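Local coordinates for aerobic respiration control sensor protein ArcB (Escherichia coli, PDB 2A0B), which senses anaerobic conditions as a membrane-bound histidine kinase and passes a phosphoryl group to the regulator ArcA through a four-step phosphorelay, this chain being its histidine-containing phosphotransfer domain, at residues 9-14 and 105-110; 27-32 and 117-122; 34-39 and 73-78. All blocks are in the same frame, centred on the assembly; numbering follows the deposited sequence.

Contact 1. Residues 9-14 and 105-110. With ZN (zinc ion), chain B.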
loop_
_atom_site.group_PDB
_atom_site.type_symbol
_atom_site.label_atom_id
_atom_site.label_comp_id
_atom_site.label_asym_id
_atom_site.label_seq_id
_atom_site.Cartn_x
_atom_site.Cartn_y
_atom_site.Cartn_z
ATOM N N GLU A 9 -4.771 -3.916 13.599
ATOM C CA GLU A 9 -4.500 -5.299 13.232
ATOM C C GLU A 9 -4.768 -5.624 11.779
ATOM O O GLU A 9 -4.084 -6.406 11.114
ATOM C CB GLU A 9 -5.353 -6.273 14.088
ATOM C CG GLU A 9 -5.121 -6.026 15.563
ATOM C CD GLU A 9 -5.798 -6.993 16.514
ATOM O OE1 GLU A 9 -6.885 -7.533 16.210
ATOM O OE2 GLU A 9 -5.196 -7.198 17.604
ATOM N N ALA A 10 -5.853 -5.029 11.276
ATOM C CA ALA A 10 -6.278 -5.266 9.920
ATOM C C ALA A 10 -5.428 -4.557 8.892
ATOM O O ALA A 10 -5.155 -5.114 7.830
ATOM C CB ALA A 10 -7.745 -4.832 9.804
ATOM N N LEU A 11 -4.968 -3.340 9.139
ATOM C CA LEU A 11 -4.332 -2.545 8.135
ATOM C C LEU A 11 -2.738 -2.685 8.245
ATOM O O LEU A 11 -2.209 -2.314 7.250
ATOM C CB LEU A 11 -4.675 -1.055 8.267
ATOM C CG LEU A 11 -6.236 -0.751 8.117
ATOM C CD1 LEU A 11 -6.435 0.718 8.343
ATOM C CD2 LEU A 11 -6.592 -1.138 6.681
ATOM N N LEU A 12 -2.368 -3.049 9.444
ATOM C CA LEU A 12 -0.842 -3.015 9.518
ATOM C C LEU A 12 -0.325 -4.397 9.747
ATOM O O LEU A 12 -0.944 -5.304 10.259
ATOM C CB LEU A 12 -0.488 -2.228 10.802
ATOM C CG LEU A 12 -1.076 -0.804 10.884
ATOM C CD1 LEU A 12 -0.671 -0.175 12.223
ATOM C CD2 LEU A 12 -0.698 -0.017 9.662
ATOM N N ASP A 13 1.008 -4.568 9.452
ATOM C CA ASP A 13 1.646 -5.827 9.808
ATOM C C ASP A 13 2.312 -5.663 11.186
ATOM O O ASP A 13 3.494 -5.193 11.230
ATOM C CB ASP A 13 2.694 -6.172 8.756
ATOM C CG ASP A 13 3.333 -7.536 8.975
ATOM O OD1 ASP A 13 3.233 -8.173 10.008
ATOM O OD2 ASP A 13 3.898 -7.941 7.919
ATOM N N ILE A 14 1.596 -5.863 12.250
ATOM C CA ILE A 14 2.062 -5.602 13.614
ATOM C C ILE A 14 3.269 -6.441 14.011
ATOM O O ILE A 14 4.231 -5.788 14.484
ATOM C CB ILE A 14 0.946 -5.714 14.668
ATOM C CG1 ILE A 14 -0.193 -4.803 14.191
ATOM C CG2 ILE A 14 1.496 -5.254 16.022
ATOM C CD1 ILE A 14 0.166 -3.349 14.112
ATOM N N LYS A 105 -7.155 4.385 -3.965
ATOM C CA LYS A 105 -7.135 5.814 -4.117
ATOM C C LYS A 105 -7.811 6.460 -2.906
ATOM O O LYS A 105 -7.362 7.478 -2.348
ATOM C CB LYS A 105 -7.838 6.198 -5.420
ATOM C CG LYS A 105 -8.035 7.714 -5.570
ATOM C CD LYS A 105 -8.752 7.968 -6.899
ATOM C CE LYS A 105 -8.438 9.363 -7.424
ATOM N NZ LYS A 105 -9.380 9.745 -8.531
ATOM N N GLU A 106 -8.973 5.908 -2.551
ATOM C CA GLU A 106 -9.755 6.512 -1.477
ATOM C C GLU A 106 -9.163 6.305 -0.105
ATOM O O GLU A 106 -9.421 7.151 0.773
ATOM C CB GLU A 106 -11.227 5.949 -1.421
ATOM C CG GLU A 106 -12.033 6.426 -2.626
ATOM C CD GLU A 106 -13.478 5.856 -2.640
ATOM O OE1 GLU A 106 -13.989 5.435 -1.613
ATOM O OE2 GLU A 106 -13.980 5.869 -3.772
ATOM N N GLU A 107 -8.427 5.222 0.206
ATOM C CA GLU A 107 -8.022 4.935 1.535
ATOM C C GLU A 107 -6.461 5.128 1.855
ATOM O O GLU A 107 -6.331 5.046 3.081
ATOM C CB GLU A 107 -8.281 3.512 1.921
ATOM C CG GLU A 107 -7.305 2.517 1.255
ATOM C CD GLU A 107 -7.604 1.170 1.786
ATOM O OE1 GLU A 107 -7.513 0.788 2.952
ATOM O OE2 GLU A 107 -8.070 0.377 0.910
ATOM N N TRP A 108 -5.706 5.337 0.830
ATOM C CA TRP A 108 -4.269 5.192 1.329
ATOM C C TRP A 108 -3.844 6.272 2.330
ATOM O O TRP A 108 -3.072 5.827 3.219
ATOM C CB TRP A 108 -3.373 5.172 0.107
ATOM C CG TRP A 108 -3.200 6.423 -0.638
ATOM C CD1 TRP A 108 -3.881 6.894 -1.727
ATOM C CD2 TRP A 108 -2.270 7.499 -0.344
ATOM N NE1 TRP A 108 -3.457 8.094 -2.166
ATOM C CE2 TRP A 108 -2.423 8.483 -1.265
ATOM C CE3 TRP A 108 -1.298 7.558 0.709
ATOM C CZ2 TRP A 108 -1.681 9.678 -1.292
ATOM C CZ3 TRP A 108 -0.562 8.744 0.682
ATOM C CH2 TRP A 108 -0.742 9.742 -0.268
ATOM N N ARG A 109 -4.388 7.476 2.171
ATOM C CA ARG A 109 -3.961 8.484 3.193
ATOM C C ARG A 109 -4.399 8.062 4.542
ATOM O O ARG A 109 -3.749 8.238 5.626
ATOM C CB ARG A 109 -4.374 9.865 2.716
ATOM C CG ARG A 109 -3.867 10.362 1.384
ATOM C CD ARG A 109 -4.252 11.796 1.059
ATOM N NE ARG A 109 -3.667 12.355 -0.153
ATOM C CZ ARG A 109 -4.131 12.222 -1.386
ATOM N NH1 ARG A 109 -5.216 11.477 -1.606
ATOM N NH2 ARG A 109 -3.490 12.780 -2.403
ATOM N N HIS A 110 -5.637 7.483 4.736
ATOM C CA HIS A 110 -6.092 6.995 5.997
ATOM C C HIS A 110 -5.245 5.907 6.623
ATOM O O HIS A 110 -4.965 5.822 7.797
ATOM C CB HIS A 110 -7.603 6.549 5.870
ATOM C CG HIS A 110 -8.116 5.768 7.012
ATOM N ND1 HIS A 110 -8.506 6.355 8.197
ATOM C CD2 HIS A 110 -8.338 4.446 7.262
ATOM C CE1 HIS A 110 -8.905 5.471 9.070
ATOM N NE2 HIS A 110 -8.828 4.277 8.531
HETATM ZN ZN ZN B . -9.162 -1.224 1.530
#

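Contact 2. Residues 27-32 and 117-122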
loop_
_atom_site.group_PDB
_atom_site.type_symbol
_atom_site.label_atom_id
_atom_site.label_comp_id
_atom_site.label_asym_id
_atom_site.label_seq_id
_atom_site.Cartn_x
_atom_site.Cartn_y
_atom_site.Cartn_z
ATOM N N LYS A 27 12.738 5.876 13.765
ATOM C CA LYS A 27 13.115 6.836 12.752
ATOM C C LYS A 27 13.166 6.266 11.351
ATOM O O LYS A 27 12.822 6.980 10.392
ATOM C CB LYS A 27 14.473 7.510 13.018
ATOM C CG LYS A 27 14.604 8.775 12.185
ATOM C CD LYS A 27 16.054 9.191 11.994
ATOM C CE LYS A 27 16.095 10.515 11.220
ATOM N NZ LYS A 27 16.599 10.326 9.834
ATOM N N LEU A 28 13.683 5.045 11.178
ATOM C CA LEU A 28 13.748 4.539 9.810
ATOM C C LEU A 28 12.302 4.302 9.333
ATOM O O LEU A 28 12.071 4.551 8.161
ATOM C CB LEU A 28 14.642 3.310 9.647
ATOM C CG LEU A 28 14.995 2.984 8.186
ATOM C CD1 LEU A 28 15.996 4.008 7.656
ATOM C CD2 LEU A 28 15.530 1.566 8.018
ATOM N N ILE A 29 11.418 3.869 10.199
ATOM C CA ILE A 29 10.005 3.658 9.839
ATOM C C ILE A 29 9.358 4.986 9.470
ATOM O O ILE A 29 8.806 5.192 8.398
ATOM C CB ILE A 29 9.277 2.946 10.985
ATOM C CG1 ILE A 29 9.886 1.538 11.196
ATOM C CG2 ILE A 29 7.782 2.786 10.745
ATOM C CD1 ILE A 29 9.707 1.027 12.622
ATOM N N THR A 30 9.505 6.017 10.301
ATOM C CA THR A 30 8.884 7.305 9.986
ATOM C C THR A 30 9.492 7.986 8.783
ATOM O O THR A 30 8.787 8.630 7.980
ATOM C CB THR A 30 8.813 8.229 11.221
ATOM O OG1 THR A 30 10.101 8.334 11.807
ATOM C CG2 THR A 30 7.871 7.708 12.292
ATOM N N ASP A 31 10.823 7.876 8.557
ATOM C CA ASP A 31 11.393 8.421 7.350
ATOM C C ASP A 31 10.875 7.692 6.082
ATOM O O ASP A 31 10.728 8.354 5.070
ATOM C CB ASP A 31 12.933 8.291 7.320
ATOM C CG ASP A 31 13.569 9.217 8.349
ATOM O OD1 ASP A 31 12.899 10.134 8.842
ATOM O OD2 ASP A 31 14.768 8.987 8.644
ATOM N N GLY A 32 10.761 6.394 6.174
ATOM C CA GLY A 32 10.293 5.550 5.054
ATOM C C GLY A 32 8.818 5.973 4.761
ATOM O O GLY A 32 8.509 6.092 3.597
ATOM N N ALA A 117 -0.179 6.891 13.838
ATOM C CA ALA A 117 -0.657 6.834 15.194
ATOM C C ALA A 117 -0.127 5.663 15.966
ATOM O O ALA A 117 0.199 5.757 17.142
ATOM C CB ALA A 117 -2.207 6.849 15.129
ATOM N N TRP A 118 0.012 4.495 15.334
ATOM C CA TRP A 118 0.487 3.284 15.962
ATOM C C TRP A 118 1.977 3.493 16.346
ATOM O O TRP A 118 2.275 3.075 17.476
ATOM C CB TRP A 118 0.367 2.112 14.951
ATOM C CG TRP A 118 0.727 0.819 15.623
ATOM C CD1 TRP A 118 -0.063 -0.010 16.344
ATOM C CD2 TRP A 118 2.063 0.256 15.686
ATOM N NE1 TRP A 118 0.670 -1.069 16.860
ATOM C CE2 TRP A 118 1.974 -0.903 16.441
ATOM C CE3 TRP A 118 3.288 0.680 15.148
ATOM C CZ2 TRP A 118 3.070 -1.733 16.725
ATOM C CZ3 TRP A 118 4.404 -0.131 15.431
ATOM C CH2 TRP A 118 4.257 -1.291 16.164
ATOM N N VAL A 119 2.699 4.132 15.460
ATOM C CA VAL A 119 4.141 4.275 15.782
ATOM C C VAL A 119 4.282 5.257 16.953
ATOM O O VAL A 119 5.149 5.028 17.842
ATOM C CB VAL A 119 4.967 4.773 14.613
ATOM C CG1 VAL A 119 6.439 5.027 15.024
ATOM C CG2 VAL A 119 5.051 3.813 13.439
ATOM N N ALA A 120 3.454 6.281 16.950
ATOM C CA ALA A 120 3.454 7.252 18.059
ATOM C C ALA A 120 3.147 6.586 19.382
ATOM O O ALA A 120 3.827 6.874 20.394
ATOM C CB ALA A 120 2.452 8.368 17.814
ATOM N N LYS A 121 2.203 5.676 19.478
ATOM C CA LYS A 121 1.819 4.983 20.682
ATOM C C LYS A 121 2.799 3.901 21.117
ATOM O O LYS A 121 3.027 3.674 22.313
ATOM C CB LYS A 121 0.432 4.364 20.497
ATOM C CG LYS A 121 -0.073 3.557 21.679
ATOM C CD LYS A 121 -1.581 3.725 21.871
ATOM C CE LYS A 121 -1.919 3.738 23.357
ATOM N NZ LYS A 121 -2.324 5.113 23.788
ATOM N N ALA A 122 3.391 3.210 20.150
ATOM C CA ALA A 122 4.328 2.139 20.476
ATOM C C ALA A 122 5.610 2.727 21.049
ATOM O O ALA A 122 6.269 2.051 21.845
ATOM C CB ALA A 122 4.610 1.292 19.245
#

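Contact 3. Residues 34-39 and 73-78. With ZN (zinc ion), chain B.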
loop_
_atom_site.group_PDB
_atom_site.type_symbol
_atom_site.label_atom_id
_atom_site.label_comp_id
_atom_site.label_asym_id
_atom_site.label_seq_id
_atom_site.Cartn_x
_atom_site.Cartn_y
_atom_site.Cartn_z
ATOM N N ALA A 34 7.398 8.850 5.285
ATOM C CA ALA A 34 7.369 10.156 4.669
ATOM C C ALA A 34 7.653 10.066 3.190
ATOM O O ALA A 34 7.069 10.752 2.347
ATOM C CB ALA A 34 8.362 11.102 5.359
ATOM N N VAL A 35 8.573 9.151 2.776
ATOM C CA VAL A 35 8.849 8.950 1.397
ATOM C C VAL A 35 7.618 8.262 0.690
ATOM O O VAL A 35 7.284 8.719 -0.390
ATOM C CB VAL A 35 10.093 8.055 1.128
ATOM C CG1 VAL A 35 10.259 7.707 -0.333
ATOM C CG2 VAL A 35 11.275 8.913 1.613
ATOM N N PHE A 36 7.046 7.341 1.387
ATOM C CA PHE A 36 5.837 6.640 0.806
ATOM C C PHE A 36 4.755 7.692 0.562
ATOM O O PHE A 36 4.170 7.647 -0.548
ATOM C CB PHE A 36 5.388 5.581 1.770
ATOM C CG PHE A 36 4.188 4.765 1.297
ATOM C CD1 PHE A 36 4.381 3.697 0.454
ATOM C CD2 PHE A 36 2.939 5.111 1.766
ATOM C CE1 PHE A 36 3.245 2.954 0.061
ATOM C CE2 PHE A 36 1.811 4.393 1.340
ATOM C CZ PHE A 36 1.985 3.312 0.518
ATOM N N GLU A 37 4.519 8.542 1.562
ATOM C CA GLU A 37 3.454 9.561 1.313
ATOM C C GLU A 37 3.705 10.477 0.166
ATOM O O GLU A 37 2.819 10.993 -0.534
ATOM C CB GLU A 37 3.345 10.470 2.547
ATOM C CG GLU A 37 2.758 9.900 3.804
ATOM C CD GLU A 37 2.670 11.087 4.783
ATOM O OE1 GLU A 37 1.759 11.896 4.633
ATOM O OE2 GLU A 37 3.572 11.245 5.605
ATOM N N LYS A 38 4.989 10.855 -0.141
ATOM C CA LYS A 38 5.240 11.726 -1.258
ATOM C C LYS A 38 5.123 11.026 -2.615
ATOM O O LYS A 38 4.920 11.724 -3.590
ATOM C CB LYS A 38 6.591 12.440 -1.126
ATOM C CG LYS A 38 7.816 11.921 -1.800
ATOM C CD LYS A 38 8.926 12.986 -1.775
ATOM C CE LYS A 38 10.083 12.534 -0.898
ATOM N NZ LYS A 38 11.114 13.627 -0.864
ATOM N N MET A 39 5.319 9.681 -2.618
ATOM C CA MET A 39 5.298 9.021 -3.913
ATOM C C MET A 39 3.896 8.487 -4.300
ATOM O O MET A 39 3.627 8.371 -5.492
ATOM C CB MET A 39 6.213 7.790 -3.920
ATOM C CG MET A 39 7.671 8.163 -3.545
ATOM S SD MET A 39 8.438 9.376 -4.605
ATOM C CE MET A 39 8.433 8.591 -6.175
ATOM N N VAL A 73 6.983 -0.679 4.492
ATOM C CA VAL A 73 6.627 0.074 5.681
ATOM C C VAL A 73 5.489 -0.536 6.483
ATOM O O VAL A 73 5.012 0.101 7.450
ATOM C CB VAL A 73 6.353 1.544 5.337
ATOM C CG1 VAL A 73 7.619 2.240 4.845
ATOM C CG2 VAL A 73 5.235 1.734 4.292
ATOM N N GLY A 74 5.082 -1.765 6.241
ATOM C CA GLY A 74 4.114 -2.474 7.079
ATOM C C GLY A 74 2.606 -2.140 6.750
ATOM O O GLY A 74 1.895 -2.508 7.713
ATOM N N LEU A 75 2.473 -1.645 5.584
ATOM C CA LEU A 75 0.969 -1.354 5.251
ATOM C C LEU A 75 0.425 -2.664 4.622
ATOM O O LEU A 75 0.390 -2.625 3.381
ATOM C CB LEU A 75 0.924 -0.122 4.388
ATOM C CG LEU A 75 1.353 1.218 5.105
ATOM C CD1 LEU A 75 1.622 2.331 4.147
ATOM C CD2 LEU A 75 0.273 1.561 6.129
ATOM N N ARG A 76 0.059 -3.592 5.449
ATOM C CA ARG A 76 -0.332 -4.940 5.016
ATOM C C ARG A 76 -1.594 -4.914 4.097
ATOM O O ARG A 76 -1.566 -5.570 3.084
ATOM C CB ARG A 76 -0.618 -5.738 6.269
ATOM C CG ARG A 76 -1.013 -7.198 6.152
ATOM C CD ARG A 76 -2.015 -7.523 7.254
ATOM N NE ARG A 76 -1.591 -7.893 8.570
ATOM C CZ ARG A 76 -0.905 -8.916 9.079
ATOM N NH1 ARG A 76 -0.354 -9.889 8.355
ATOM N NH2 ARG A 76 -0.679 -9.001 10.394
ATOM N N HIS A 77 -2.553 -4.039 4.453
ATOM C CA HIS A 77 -3.756 -4.094 3.542
ATOM C C HIS A 77 -3.512 -3.462 2.232
ATOM O O HIS A 77 -3.994 -3.922 1.138
ATOM C CB HIS A 77 -4.869 -3.358 4.325
ATOM C CG HIS A 77 -6.124 -3.177 3.468
ATOM N ND1 HIS A 77 -6.786 -4.298 3.015
ATOM C CD2 HIS A 77 -6.682 -2.072 3.004
ATOM C CE1 HIS A 77 -7.826 -3.854 2.278
ATOM N NE2 HIS A 77 -7.741 -2.562 2.254
ATOM N N LEU A 78 -2.716 -2.400 2.086
ATOM C CA LEU A 78 -2.341 -1.786 0.860
ATOM C C LEU A 78 -1.467 -2.779 0.043
ATOM O O LEU A 78 -1.551 -2.851 -1.157
ATOM C CB LEU A 78 -1.623 -0.440 0.916
ATOM C CG LEU A 78 -2.405 0.694 1.632
ATOM C CD1 LEU A 78 -1.664 2.011 1.570
ATOM C CD2 LEU A 78 -3.732 0.901 0.838
HETATM ZN ZN ZN B . -9.162 -1.224 1.530
#

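Contact 1. Residues 9-14 and 105-110
Leu11 lies against Glu107 and His110 on the long C-terminal helix of the HPt four-helix bundle. The short helix 7-11 thereby rests on the outside of helix 93-122, beside a zinc site. The backbones stay well apart, with Leu11 CA 9.9 Å from His110 CA, and the two segments bury only 86 Å² between them.

The apolar part of the contact belongs to the two methyl groups of Leu11. Leu11 CD1 approaches the His110 ring obliquely and lies 4.3 Å from His110 NE2. That ring reaches Leu11 because CG of His110 is anti to its backbone N (chi1 168°). The other methyl, CD2, faces the carboxylate of Glu107. Leu11 also touches His77 and Asp111, so it packs over the side of the metal site.

No hydrogen bond or salt bridge joins the two segments. The polar bonds of residues 12-13 go to other parts of the chain. Leu12 O accepts a hydrogen bond from Arg76 NE, and the backbone of Asp13 bonds to that of Gly74. These bonds tie the turn after helix 7-11 to the turn leading into helix 76-85.

Of the two segments, only 105-110 binds the zinc ion: Glu107 shares it with His77 and Glu103. Glu107 CG sits between the backbone N and the carbonyl carbon (chi1 73°), and the chain is extended beyond it. Glu107 OE2 binds zinc at 2.0 Å, whereas Glu107 OE1 stays 3.0 Å from the metal and lies 4.3 Å from Leu11 CD2.

Contact 2. Residues 27-32 and 117-122
Both segments are helical. They run in roughly opposite senses but are strongly inclined to each other, and they come closest at Thr30 and Val119, whose CA atoms are 8.1 Å apart. Residues 27-32 belong to the first turns of helix 26-52, and residues 117-122 form the end of helix 93-122. Regular backbone bonds run within each segment, such as Asp31 N to Lys27 O. The contact is small, with 106 Å² buried in all.

Val119 carries one whole side of it. Its two methyl groups divide between neighbouring residues of the other helix. Val119 CG2 meets Ile29 CG2 at 4.0 Å, and Val119 CG1 meets Thr30 CG2 at 4.1 Å. With chi1 at 175°, CG1 is anti to the backbone N, and CG2 lies beside that N, anti to the carbonyl carbon. The fork of the valine thus opens onto both partners. Ile29 and Val119 are buried, while Thr30 closes the exposed margin.

Thr30 turns only its methyl to the valine. Its hydroxyl is hydrogen-bonded to Pro26 O, one turn back on its own helix. On the same helix, Lys27 NZ and Asp31 OD2 form a salt bridge of 2.6 Å, made on the syn side of the carboxylate.

The contact joins helices 26-52 and 93-122 beyond the turn that links helices 56-72 and 76-85. Helix 14-23 is the neighbour here: Trp118 touches its Ile14, Leu17 and Glu18, and Ala122 touches Leu21.

Contact 3. Residues 34-39 and 73-78
Phe36 of helix 26-52 reaches into the core of the HPt four-helix bundle and meets Val73, Leu75 and Leu78. Val73 and Leu75 come from the turn between helices 56-72 and 76-85, and Leu78 from the first turn of helix 76-85. Gly74, with positive phi, is the C-prime residue of the Schellman motif that ends helix 56-72.

From CB, the Phe36 side chain heads toward the turn. CG is anti to the backbone N (chi1 -179°), which carries the ring away from its own backbone and toward residues 73-78. Phe36 CG is the ring atom nearest Val73, with Val73 CG2 4.4 Å away in an oblique approach. Further out, Phe36 CD2 lies 3.9 Å from Leu75 CD1. Phe36 CE2 comes closer to Leu75 CD1, at 3.5 Å. This methyl sits over one face of the ring in a CH-pi contact, 4.0 Å from the centroid and 30° off the normal. At the tip, Phe36 CZ is 3.8 Å from Leu75 CD1. Phe36 CZ also meets Leu78 CD1 at 4.0 Å, at the edge near the ring plane.

All four residues are buried. Phe36 also touches Ala69 and Ala70 of helix 56-72 and Val112 of helix 93-122, so its ring packs among all four helices of the bundle.

His77, just before Leu78, takes no part in this packing. It binds the zinc ion through His77 NE2, 2.1 Å away.

From the N terminus, the chain enters contact 1 at residues 9-14, on helix 7-11. It reaches contact 2 at 27-32 and contact 3 at 34-39, both on helix 26-52. Contact 3 closes first, at 73-78, and is nested inside the loops of both others. Helix 93-122 then closes contact 1 at 105-110 and contact 2 at 117-122, so these two loops cross. Contacts 1 and 3 adjoin directly, and each supplies a zinc ligand. Trp118 packs on Leu12 and Ile14, linking contacts 1 and 2. Gly32 lies beside Val73, linking contacts 2 and 3. Together they tie helix 7-11, helix 26-52 and the turn at 73-75 to helix 93-122.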